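Local atomic coordinates of benzoate 1,2-dioxygenase beta subunit (Burkholderia mallei ATCC 23344, PDB entry 3E99), a protein that forms the small subunit of benzoate 1,2-dioxygenase, which dihydroxylates benzoate to a cis-diol using molecular oxygen, and probably has a structural part beside the catalytic alpha subunit. Residues 107-112 with 132-137; 29-34 with 140-145; 74-79 with 158-163. All blocks are in the same frame, centred on the assembly; numbering follows the deposited sequence.

How the interactions relate
Interactions 1 and 2 share one region of the curved sheet, which with its covering helices is consistent with the NTF2-like fold of this family. Their centres are about 10 Å apart: D135 forms a salt bridge to R34, and F136 packs on P141. Interaction 1 is a buried antiparallel hairpin pairing. Interaction 2 is only partly buried and brings the chain after helix 26-30 to the sheet by one parallel bridge, with a partly exposed lysine and arginine. Interaction 3, its centre about 24 Å from that of interaction 1, binds helix 66-82 to the C-terminal loop by side chains alone, through a salt bridge from a partly exposed arginine to a buried aspartate. W29 packing on I161 joins it to interaction 2.

Interaction 1: 107-112 with 132-137; sequences HTVRFN and YAIDFS
The carbonyl oxygen of H107 takes the backbone N-H of I134, its O lying 2.8 Å from that N, and also faces the CA hydrogen of A133, whose CA is 3.4 Å from it. H107 N returns a nearly straight bond to I134 O (174° at the hydrogen), and V109 and Y132 exchange a second reciprocal pair. Two hydrogen-bonded pairs thus flank the non-hydrogen-bonded pair T108-A133, where the CA atoms close to 4.2 Å: the regular alternation of antiparallel strands, here the two arms of the hairpin 106-119/122-135.

Side chains alternate accordingly. T108 and A133 share one face, with T108 OG1 beside A133 CB. On the other, V109 CG2 leans on Y132 CB, and F111 turns the edge of its ring to the face of Y132. F111 CZ comes 3.6 Å from Y132 CE1, and the ring planes stand at 73°, which supports an edge-to-face reading. The F111 first torsion (chi1 60°) sets CG between the backbone N and carbonyl, carrying the ring back toward Y132. At the open end of the hairpin, H107 CD2 approaches F136 CD1 to 3.8 Å.

Helix 7-22 covers this aromatic and aliphatic face through I10, F13 and L14, while Y132 OH is held by E17 and K146. The chemistry implies a hairpin fixed by paired backbone bonds, with its apolar side turned into the core under the helix.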
loop_
_atom_site.group_PDB
_atom_site.type_symbol
_atom_site.label_atom_id
_atom_site.label_comp_id
_atom_site.label_asym_id
_atom_site.label_seq_id
_atom_site.Cartn_x
_atom_site.Cartn_y
_atom_site.Cartn_z
ATOM N N HIS A 107 -17.183 -15.108 -2.798
ATOM C CA HIS A 107 -15.809 -15.111 -2.332
ATOM C C HIS A 107 -15.663 -14.105 -1.211
ATOM O O HIS A 107 -16.135 -12.979 -1.333
ATOM C CB HIS A 107 -14.881 -14.772 -3.489
ATOM C CG HIS A 107 -14.729 -15.888 -4.472
ATOM N ND1 HIS A 107 -13.683 -16.775 -4.423
ATOM C CD2 HIS A 107 -15.506 -16.275 -5.514
ATOM C CE1 HIS A 107 -13.821 -17.668 -5.387
ATOM N NE2 HIS A 107 -14.919 -17.390 -6.064
ATOM N N THR A 108 -15.063 -14.530 -0.100
ATOM C CA THR A 108 -14.881 -13.679 1.055
ATOM C C THR A 108 -13.390 -13.415 1.254
ATOM O O THR A 108 -12.586 -14.355 1.288
ATOM C CB THR A 108 -15.506 -14.321 2.316
ATOM O OG1 THR A 108 -16.913 -14.557 2.110
ATOM C CG2 THR A 108 -15.350 -13.412 3.553
ATOM N N VAL A 109 -13.025 -12.126 1.392
ATOM C CA VAL A 109 -11.639 -11.698 1.542
ATOM C C VAL A 109 -11.550 -10.665 2.668
ATOM O O VAL A 109 -12.555 -10.007 3.000
ATOM C CB VAL A 109 -11.112 -11.053 0.243
ATOM C CG1 VAL A 109 -11.116 -12.109 -0.913
ATOM C CG2 VAL A 109 -11.978 -9.862 -0.127
ATOM N N ARG A 110 -10.369 -10.514 3.240
ATOM C CA ARG A 110 -10.092 -9.404 4.156
ATOM C C ARG A 110 -8.914 -8.628 3.650
ATOM O O ARG A 110 -8.074 -9.154 2.884
ATOM C CB ARG A 110 -9.803 -9.896 5.558
ATOM C CG ARG A 110 -8.520 -10.648 5.714
ATOM C CD ARG A 110 -8.256 -11.010 7.111
ATOM N NE ARG A 110 -7.868 -9.890 7.948
ATOM C CZ ARG A 110 -8.016 -9.873 9.268
ATOM N NH1 ARG A 110 -8.548 -10.907 9.918
ATOM N NH2 ARG A 110 -7.586 -8.836 9.960
ATOM N N PHE A 111 -8.803 -7.378 4.081
ATOM C CA PHE A 111 -7.704 -6.539 3.594
ATOM C C PHE A 111 -7.521 -5.334 4.512
ATOM O O PHE A 111 -8.435 -4.987 5.267
ATOM C CB PHE A 111 -7.858 -6.110 2.087
ATOM C CG PHE A 111 -9.098 -5.313 1.773
ATOM C CD1 PHE A 111 -9.151 -3.927 1.968
ATOM C CD2 PHE A 111 -10.246 -5.948 1.385
ATOM C CE1 PHE A 111 -10.278 -3.232 1.719
ATOM C CE2 PHE A 111 -11.388 -5.249 1.161
ATOM C CZ PHE A 111 -11.417 -3.881 1.315
ATOM N N ASN A 112 -6.323 -4.724 4.495
ATOM C CA ASN A 112 -6.092 -3.465 5.214
ATOM C C ASN A 112 -6.210 -2.332 4.220
ATOM O O ASN A 112 -6.040 -2.528 3.012
ATOM C CB ASN A 112 -4.696 -3.472 5.864
ATOM C CG ASN A 112 -4.581 -4.505 6.960
ATOM O OD1 ASN A 112 -5.607 -5.021 7.421
ATOM N ND2 ASN A 112 -3.345 -4.810 7.396
ATOM N N TYR A 132 -14.929 -8.274 2.908
ATOM C CA TYR A 132 -15.934 -8.264 1.854
ATOM C C TYR A 132 -16.367 -9.704 1.518
ATOM O O TYR A 132 -15.529 -10.586 1.424
ATOM C CB TYR A 132 -15.369 -7.651 0.583
ATOM C CG TYR A 132 -15.333 -6.149 0.438
ATOM C CD1 TYR A 132 -15.143 -5.306 1.525
ATOM C CD2 TYR A 132 -15.295 -5.586 -0.852
ATOM C CE1 TYR A 132 -15.057 -3.926 1.342
ATOM C CE2 TYR A 132 -15.148 -4.225 -1.047
ATOM C CZ TYR A 132 -15.055 -3.397 0.039
ATOM O OH TYR A 132 -14.936 -2.039 -0.176
ATOM N N ALA A 133 -17.669 -9.920 1.328
ATOM C CA ALA A 133 -18.185 -11.072 0.578
ATOM C C ALA A 133 -18.685 -10.553 -0.755
ATOM O O ALA A 133 -19.511 -9.626 -0.791
ATOM C CB ALA A 133 -19.325 -11.754 1.333
ATOM N N ILE A 134 -18.198 -11.147 -1.837
ATOM C CA ILE A 134 -18.454 -10.655 -3.178
ATOM C C ILE A 134 -18.994 -11.797 -4.034
ATOM O O ILE A 134 -18.357 -12.842 -4.129
ATOM C CB ILE A 134 -17.170 -10.134 -3.847
ATOM C CG1 ILE A 134 -16.468 -9.084 -2.996
ATOM C CG2 ILE A 134 -17.491 -9.570 -5.219
ATOM C CD1 ILE A 134 -14.986 -8.955 -3.296
ATOM N N ASP A 135 -20.136 -11.557 -4.672
ATOM C CA ASP A 135 -20.791 -12.509 -5.561
ATOM C C ASP A 135 -20.292 -12.350 -6.991
ATOM O O ASP A 135 -20.488 -11.293 -7.639
ATOM C CB ASP A 135 -22.304 -12.274 -5.505
ATOM C CG ASP A 135 -23.095 -13.222 -6.403
ATOM O OD1 ASP A 135 -22.535 -14.184 -6.985
ATOM O OD2 ASP A 135 -24.297 -12.980 -6.512
ATOM N N PHE A 136 -19.578 -13.361 -7.475
ATOM C CA PHE A 136 -19.076 -13.341 -8.842
ATOM C C PHE A 136 -19.931 -14.130 -9.839
ATOM O O PHE A 136 -19.499 -14.380 -10.966
ATOM C CB PHE A 136 -17.637 -13.849 -8.895
ATOM C CG PHE A 136 -16.613 -12.878 -8.347
ATOM C CD1 PHE A 136 -16.321 -12.836 -6.986
ATOM C CD2 PHE A 136 -15.925 -12.024 -9.200
ATOM C CE1 PHE A 136 -15.372 -11.976 -6.490
ATOM C CE2 PHE A 136 -14.947 -11.163 -8.692
ATOM C CZ PHE A 136 -14.697 -11.131 -7.347
ATOM N N SER A 137 -21.151 -14.481 -9.466
ATOM C CA SER A 137 -22.007 -15.289 -10.342
ATOM C C SER A 137 -22.506 -14.543 -11.606
ATOM O O SER A 137 -22.665 -15.156 -12.662
ATOM C CB SER A 137 -23.188 -15.831 -9.551
ATOM O OG SER A 137 -23.989 -14.780 -9.073
#

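Interaction 2: 29-34 with 140-145; sequences WLDCYR and APKIVS
Y33 CG and I143 CG1 both lie anti to the carbonyl carbon (chi1 -68° and -65°), which lays the two side chains alongside each other, pointing the same way. With its second torsion near trans, I143 CD1 reaches over the tyrosine ring, 3.6 Å from its centroid and close to the ring normal, a CH-pi contact. The backbones beneath form a single parallel bridge: I143 N donates to C32 O at 2.7 Å, and R34 N to I143 O at 2.9 Å. These bonds run to and from I143 and leave Y33 between its two partners, as parallel pairing requires.

K142 bends at its second torsion (chi2 -81°), curling its amine back to D31 O, which NZ reaches at 2.7 Å; the D31 carboxylate lies beyond salt-bridge range. R34, on the same face as K142, bends at its third torsion and runs beside V144. V144 CG2 lies over the centre of one guanidinium face, 3.4 Å from R34 CZ, while the group's N-H edges serve D135 through NH1 and D36 through NE. An apolar face contact and two carboxylates would thus hold the guanidinium's orientation.

Around this bridge, F13 of helix 7-22 covers I143, L69 of helix 66-82 meets Y33, and Y33 OH bonds E17 and K146. At V144 and S145, opposite A133, a classic bulge interrupts strand 142-150 beside strand 122-135.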
loop_
_atom_site.group_PDB
_atom_site.type_symbol
_atom_site.label_atom_id
_atom_site.label_comp_id
_atom_site.label_asym_id
_atom_site.label_seq_id
_atom_site.Cartn_x
_atom_site.Cartn_y
_atom_site.Cartn_z
ATOM N N TRP A 29 -20.298 3.269 -8.758
ATOM C CA TRP A 29 -19.928 2.739 -7.454
ATOM C C TRP A 29 -21.067 1.918 -6.825
ATOM O O TRP A 29 -20.839 0.826 -6.340
ATOM C CB TRP A 29 -19.494 3.843 -6.501
ATOM C CG TRP A 29 -19.127 3.294 -5.123
ATOM C CD1 TRP A 29 -18.007 2.584 -4.769
ATOM C CD2 TRP A 29 -19.942 3.376 -3.951
ATOM N NE1 TRP A 29 -18.060 2.248 -3.438
ATOM C CE2 TRP A 29 -19.249 2.709 -2.915
ATOM C CE3 TRP A 29 -21.177 3.975 -3.672
ATOM C CZ2 TRP A 29 -19.740 2.632 -1.614
ATOM C CZ3 TRP A 29 -21.711 3.867 -2.372
ATOM C CH2 TRP A 29 -20.974 3.170 -1.350
ATOM N N LEU A 30 -22.273 2.475 -6.793
ATOM C CA LEU A 30 -23.416 1.772 -6.244
ATOM C C LEU A 30 -23.624 0.483 -6.964
ATOM O O LEU A 30 -24.065 -0.473 -6.351
ATOM C CB LEU A 30 -24.706 2.620 -6.315
ATOM C CG LEU A 30 -24.777 3.741 -5.281
ATOM C CD1 LEU A 30 -25.783 4.858 -5.684
ATOM C CD2 LEU A 30 -25.013 3.210 -3.860
ATOM N N ASP A 31 -23.344 0.448 -8.267
ATOM C CA ASP A 31 -23.528 -0.794 -9.028
ATOM C C ASP A 31 -22.520 -1.885 -8.718
ATOM O O ASP A 31 -22.670 -2.986 -9.217
ATOM C CB ASP A 31 -23.527 -0.534 -10.533
ATOM C CG ASP A 31 -24.872 -0.061 -11.041
ATOM O OD1 ASP A 31 -25.914 -0.335 -10.386
ATOM O OD2 ASP A 31 -24.863 0.588 -12.106
ATOM N N CYS A 32 -21.522 -1.604 -7.885
ATOM C CA CYS A 32 -20.623 -2.658 -7.397
ATOM C C CYS A 32 -21.242 -3.412 -6.242
ATOM O O CYS A 32 -20.634 -4.400 -5.773
ATOM C CB CYS A 32 -19.279 -2.066 -6.911
ATOM S SG CYS A 32 -18.356 -1.232 -8.189
ATOM N N TYR A 33 -22.410 -2.939 -5.775
ATOM C CA TYR A 33 -23.107 -3.504 -4.625
ATOM C C TYR A 33 -24.416 -4.175 -5.018
ATOM O O TYR A 33 -25.208 -3.620 -5.769
ATOM C CB TYR A 33 -23.397 -2.455 -3.532
ATOM C CG TYR A 33 -22.123 -1.955 -2.838
ATOM C CD1 TYR A 33 -21.284 -1.040 -3.455
ATOM C CD2 TYR A 33 -21.774 -2.401 -1.565
ATOM C CE1 TYR A 33 -20.126 -0.578 -2.823
ATOM C CE2 TYR A 33 -20.633 -1.941 -0.920
ATOM C CZ TYR A 33 -19.782 -1.076 -1.561
ATOM O OH TYR A 33 -18.636 -0.629 -0.898
ATOM N N ARG A 34 -24.629 -5.377 -4.510
ATOM C CA ARG A 34 -25.896 -6.081 -4.752
ATOM C C ARG A 34 -27.025 -5.323 -4.048
ATOM O O ARG A 34 -26.834 -4.740 -2.976
ATOM C CB ARG A 34 -25.816 -7.538 -4.298
ATOM C CG ARG A 34 -26.494 -8.466 -5.280
ATOM C CD ARG A 34 -26.097 -9.934 -5.121
ATOM N NE ARG A 34 -26.551 -10.474 -3.848
ATOM C CZ ARG A 34 -26.425 -11.751 -3.511
ATOM N NH1 ARG A 34 -25.830 -12.598 -4.333
ATOM N NH2 ARG A 34 -26.865 -12.176 -2.343
ATOM N N ALA A 140 -20.877 -8.989 -13.847
ATOM C CA ALA A 140 -20.065 -8.035 -13.067
ATOM C C ALA A 140 -20.147 -8.403 -11.600
ATOM O O ALA A 140 -21.226 -8.750 -11.129
ATOM C CB ALA A 140 -20.550 -6.628 -13.256
ATOM N N PRO A 141 -19.012 -8.333 -10.861
ATOM C CA PRO A 141 -19.071 -8.718 -9.449
ATOM C C PRO A 141 -19.978 -7.809 -8.643
ATOM O O PRO A 141 -20.141 -6.651 -9.008
ATOM C CB PRO A 141 -17.604 -8.569 -8.982
ATOM C CG PRO A 141 -16.822 -8.677 -10.244
ATOM C CD PRO A 141 -17.637 -7.953 -11.242
ATOM N N LYS A 142 -20.540 -8.335 -7.545
ATOM C CA LYS A 142 -21.447 -7.580 -6.701
ATOM C C LYS A 142 -21.159 -7.869 -5.240
ATOM O O LYS A 142 -21.170 -9.031 -4.802
ATOM C CB LYS A 142 -22.914 -7.937 -6.993
ATOM C CG LYS A 142 -23.433 -7.652 -8.393
ATOM C CD LYS A 142 -23.827 -6.167 -8.570
ATOM C CE LYS A 142 -24.249 -5.808 -9.976
ATOM N NZ LYS A 142 -24.842 -4.406 -10.022
ATOM N N ILE A 143 -20.853 -6.817 -4.490
ATOM C CA ILE A 143 -20.673 -6.940 -3.051
ATOM C C ILE A 143 -21.968 -7.375 -2.356
ATOM O O ILE A 143 -22.998 -6.735 -2.492
ATOM C CB ILE A 143 -20.173 -5.633 -2.417
ATOM C CG1 ILE A 143 -18.738 -5.317 -2.963
ATOM C CG2 ILE A 143 -20.245 -5.772 -0.881
ATOM C CD1 ILE A 143 -18.290 -3.890 -2.891
ATOM N N VAL A 144 -21.889 -8.454 -1.590
ATOM C CA VAL A 144 -23.038 -8.980 -0.816
ATOM C C VAL A 144 -22.955 -8.491 0.631
ATOM O O VAL A 144 -23.968 -8.216 1.257
ATOM C CB VAL A 144 -23.041 -10.518 -0.814
ATOM C CG1 VAL A 144 -24.073 -11.022 0.155
ATOM C CG2 VAL A 144 -23.307 -11.047 -2.219
ATOM N N SER A 145 -21.741 -8.322 1.146
ATOM C CA SER A 145 -21.538 -7.809 2.503
ATOM C C SER A 145 -20.206 -7.056 2.626
ATOM O O SER A 145 -19.192 -7.519 2.139
ATOM C CB SER A 145 -21.587 -8.969 3.518
ATOM O OG SER A 145 -20.920 -8.650 4.742
HETATM O O HOH W 1 -26.435 -4.017 -8.225
#

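Interaction 3: 74-79 with 158-163; sequences FRIKTE and LIDIYH
I76 directs its CB toward the loop 158-163, and the branch through CG1 carries the apolar half of the contact. CG1 approaches D160 OD2 to 3.8 Å. At the tip, CD1 packs 3.6 Å from I161 CG1 while also meeting the edge of the Y162 ring at CD2, 4.0 Å away.

Beside it R75 forms a salt bridge to D160, made by the tip nitrogens. Its chain runs out extended, then bends at its third torsion (chi3 49°), swinging the guanidinium across. NH2 donates to D160 OD2 at 2.9 Å. The bond is fairly straight (163° at the hydrogen), enters on the syn side of the carboxylate, and lies within the guanidinium plane. NH2 also reaches D160 OD1, and NH1 reaches D160 OD2, in weak bonds of 3.3 Å each. The carboxylate sits at the guanidinium edge, and the planes are 28° apart, nearly coplanar. NH1 has its shorter partner within the helix, E79 OE1 at 3.0 Å, one turn on. R75, E79 and D160 thus form a salt-bridge network.

D160 is buried, and its oxygens are well supplied: OD2 also receives a water hydrogen at 2.6 Å, and OD1 accepts the backbone N-H of I161 as well as a salt bridge from R72. Such a set of donors would probably favour the charged carboxylate. The same water contacts Y162 OH and, weakly, E79 OE1.

The contact ties helix 66-82 to the chain following strand 142-150. W26 of helix 26-30 adjoins both I76 and Y162, and V73 of helix 66-82 packs on I161, so this C-terminal loop sits against two helices.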
loop_
_atom_site.group_PDB
_atom_site.type_symbol
_atom_site.label_atom_id
_atom_site.label_comp_id
_atom_site.label_asym_id
_atom_site.label_seq_id
_atom_site.Cartn_x
_atom_site.Cartn_y
_atom_site.Cartn_z
ATOM N N PHE A 74 -27.284 10.028 -2.510
ATOM C CA PHE A 74 -28.128 11.160 -2.839
ATOM C C PHE A 74 -27.709 12.361 -1.993
ATOM O O PHE A 74 -27.600 13.450 -2.523
ATOM C CB PHE A 74 -29.644 10.905 -2.620
ATOM C CG PHE A 74 -30.518 11.938 -3.327
ATOM C CD1 PHE A 74 -30.864 13.141 -2.715
ATOM C CD2 PHE A 74 -30.931 11.710 -4.627
ATOM C CE1 PHE A 74 -31.600 14.062 -3.374
ATOM C CE2 PHE A 74 -31.686 12.617 -5.299
ATOM C CZ PHE A 74 -32.034 13.795 -4.682
ATOM N N ARG A 75 -27.498 12.159 -0.675
ATOM C CA ARG A 75 -27.064 13.265 0.214
ATOM C C ARG A 75 -25.709 13.853 -0.227
ATOM O O ARG A 75 -25.523 15.067 -0.239
ATOM C CB ARG A 75 -26.997 12.843 1.707
ATOM C CG ARG A 75 -26.546 14.013 2.632
ATOM C CD ARG A 75 -26.287 13.637 4.125
ATOM N NE ARG A 75 -25.421 12.460 4.342
ATOM C CZ ARG A 75 -24.105 12.356 4.068
ATOM N NH1 ARG A 75 -23.406 13.340 3.509
ATOM N NH2 ARG A 75 -23.475 11.215 4.343
ATOM N N ILE A 76 -24.781 12.984 -0.574
ATOM C CA ILE A 76 -23.475 13.426 -1.041
ATOM C C ILE A 76 -23.610 14.262 -2.317
ATOM O O ILE A 76 -22.997 15.321 -2.459
ATOM C CB ILE A 76 -22.517 12.236 -1.209
ATOM C CG1 ILE A 76 -22.058 11.737 0.193
ATOM C CG2 ILE A 76 -21.313 12.632 -2.092
ATOM C CD1 ILE A 76 -21.669 10.290 0.240
ATOM N N LYS A 77 -24.396 13.771 -3.270
ATOM C CA LYS A 77 -24.605 14.525 -4.499
ATOM C C LYS A 77 -25.197 15.894 -4.184
ATOM O O LYS A 77 -24.761 16.925 -4.756
ATOM C CB LYS A 77 -25.513 13.745 -5.468
ATOM C CG LYS A 77 -24.948 12.489 -6.018
ATOM C CD LYS A 77 -25.899 11.928 -7.080
ATOM C CE LYS A 77 -25.377 10.677 -7.743
ATOM N NZ LYS A 77 -26.463 10.086 -8.584
ATOM N N THR A 78 -26.159 15.944 -3.245
ATOM C CA THR A 78 -26.816 17.214 -2.914
ATOM C C THR A 78 -25.824 18.202 -2.311
ATOM O O THR A 78 -25.764 19.347 -2.720
ATOM C CB THR A 78 -28.019 17.033 -1.962
ATOM O OG1 THR A 78 -28.941 16.137 -2.563
ATOM C CG2 THR A 78 -28.721 18.356 -1.728
ATOM N N GLU A 79 -25.014 17.735 -1.371
ATOM C CA GLU A 79 -23.957 18.565 -0.785
ATOM C C GLU A 79 -23.000 19.102 -1.851
ATOM O O GLU A 79 -22.646 20.267 -1.844
ATOM C CB GLU A 79 -23.172 17.756 0.278
ATOM C CG GLU A 79 -24.016 17.493 1.534
ATOM C CD GLU A 79 -23.350 16.595 2.567
ATOM O OE1 GLU A 79 -22.392 15.835 2.232
ATOM O OE2 GLU A 79 -23.837 16.646 3.726
ATOM N N LEU A 158 -15.528 14.490 9.983
ATOM C CA LEU A 158 -16.090 13.166 10.171
ATOM C C LEU A 158 -15.744 12.208 9.004
ATOM O O LEU A 158 -14.920 12.509 8.139
ATOM C CB LEU A 158 -17.605 13.248 10.376
ATOM N N ILE A 159 -16.358 11.039 9.009
ATOM C CA ILE A 159 -16.036 10.028 8.041
ATOM C C ILE A 159 -17.273 9.771 7.229
ATOM O O ILE A 159 -18.365 9.695 7.746
ATOM C CB ILE A 159 -15.493 8.723 8.735
ATOM C CG1 ILE A 159 -14.734 7.860 7.749
ATOM C CG2 ILE A 159 -16.593 7.908 9.341
ATOM C CD1 ILE A 159 -13.801 6.856 8.396
ATOM N N ASP A 160 -17.101 9.621 5.932
ATOM C CA ASP A 160 -18.204 9.218 5.085
ATOM C C ASP A 160 -17.802 8.037 4.251
ATOM O O ASP A 160 -16.641 7.622 4.275
ATOM C CB ASP A 160 -18.599 10.386 4.207
ATOM C CG ASP A 160 -20.098 10.420 3.914
ATOM O OD1 ASP A 160 -20.746 9.358 3.911
ATOM O OD2 ASP A 160 -20.622 11.521 3.693
ATOM N N ILE A 161 -18.769 7.512 3.497
ATOM C CA ILE A 161 -18.575 6.330 2.679
ATOM C C ILE A 161 -17.463 6.438 1.637
ATOM O O ILE A 161 -16.876 5.432 1.237
ATOM C CB ILE A 161 -19.921 5.869 2.024
ATOM C CG1 ILE A 161 -20.557 6.961 1.172
ATOM C CG2 ILE A 161 -20.892 5.432 3.080
ATOM C CD1 ILE A 161 -21.810 6.457 0.487
ATOM N N TYR A 162 -17.152 7.658 1.195
ATOM C CA TYR A 162 -16.069 7.832 0.207
ATOM C C TYR A 162 -14.667 7.786 0.806
ATOM O O TYR A 162 -13.665 7.895 0.075
ATOM C CB TYR A 162 -16.272 9.094 -0.598
ATOM C CG TYR A 162 -16.482 10.335 0.205
ATOM C CD1 TYR A 162 -15.402 11.067 0.701
ATOM C CD2 TYR A 162 -17.752 10.829 0.425
ATOM C CE1 TYR A 162 -15.598 12.233 1.433
ATOM C CE2 TYR A 162 -17.945 12.005 1.148
ATOM C CZ TYR A 162 -16.882 12.680 1.655
ATOM O OH TYR A 162 -17.138 13.831 2.332
ATOM N N HIS A 163 -14.577 7.650 2.126
ATOM C CA HIS A 163 -13.288 7.505 2.823
ATOM C C HIS A 163 -12.896 6.064 3.102
ATOM O O HIS A 163 -11.765 5.815 3.525
ATOM C CB HIS A 163 -13.315 8.165 4.178
ATOM C CG HIS A 163 -13.394 9.638 4.142
ATOM N ND1 HIS A 163 -14.448 10.320 4.693
ATOM C CD2 HIS A 163 -12.544 10.574 3.654
ATOM C CE1 HIS A 163 -14.259 11.619 4.533
ATOM N NE2 HIS A 163 -13.100 11.801 3.925
HETATM O O HOH W 2 -19.822 13.944 3.221
#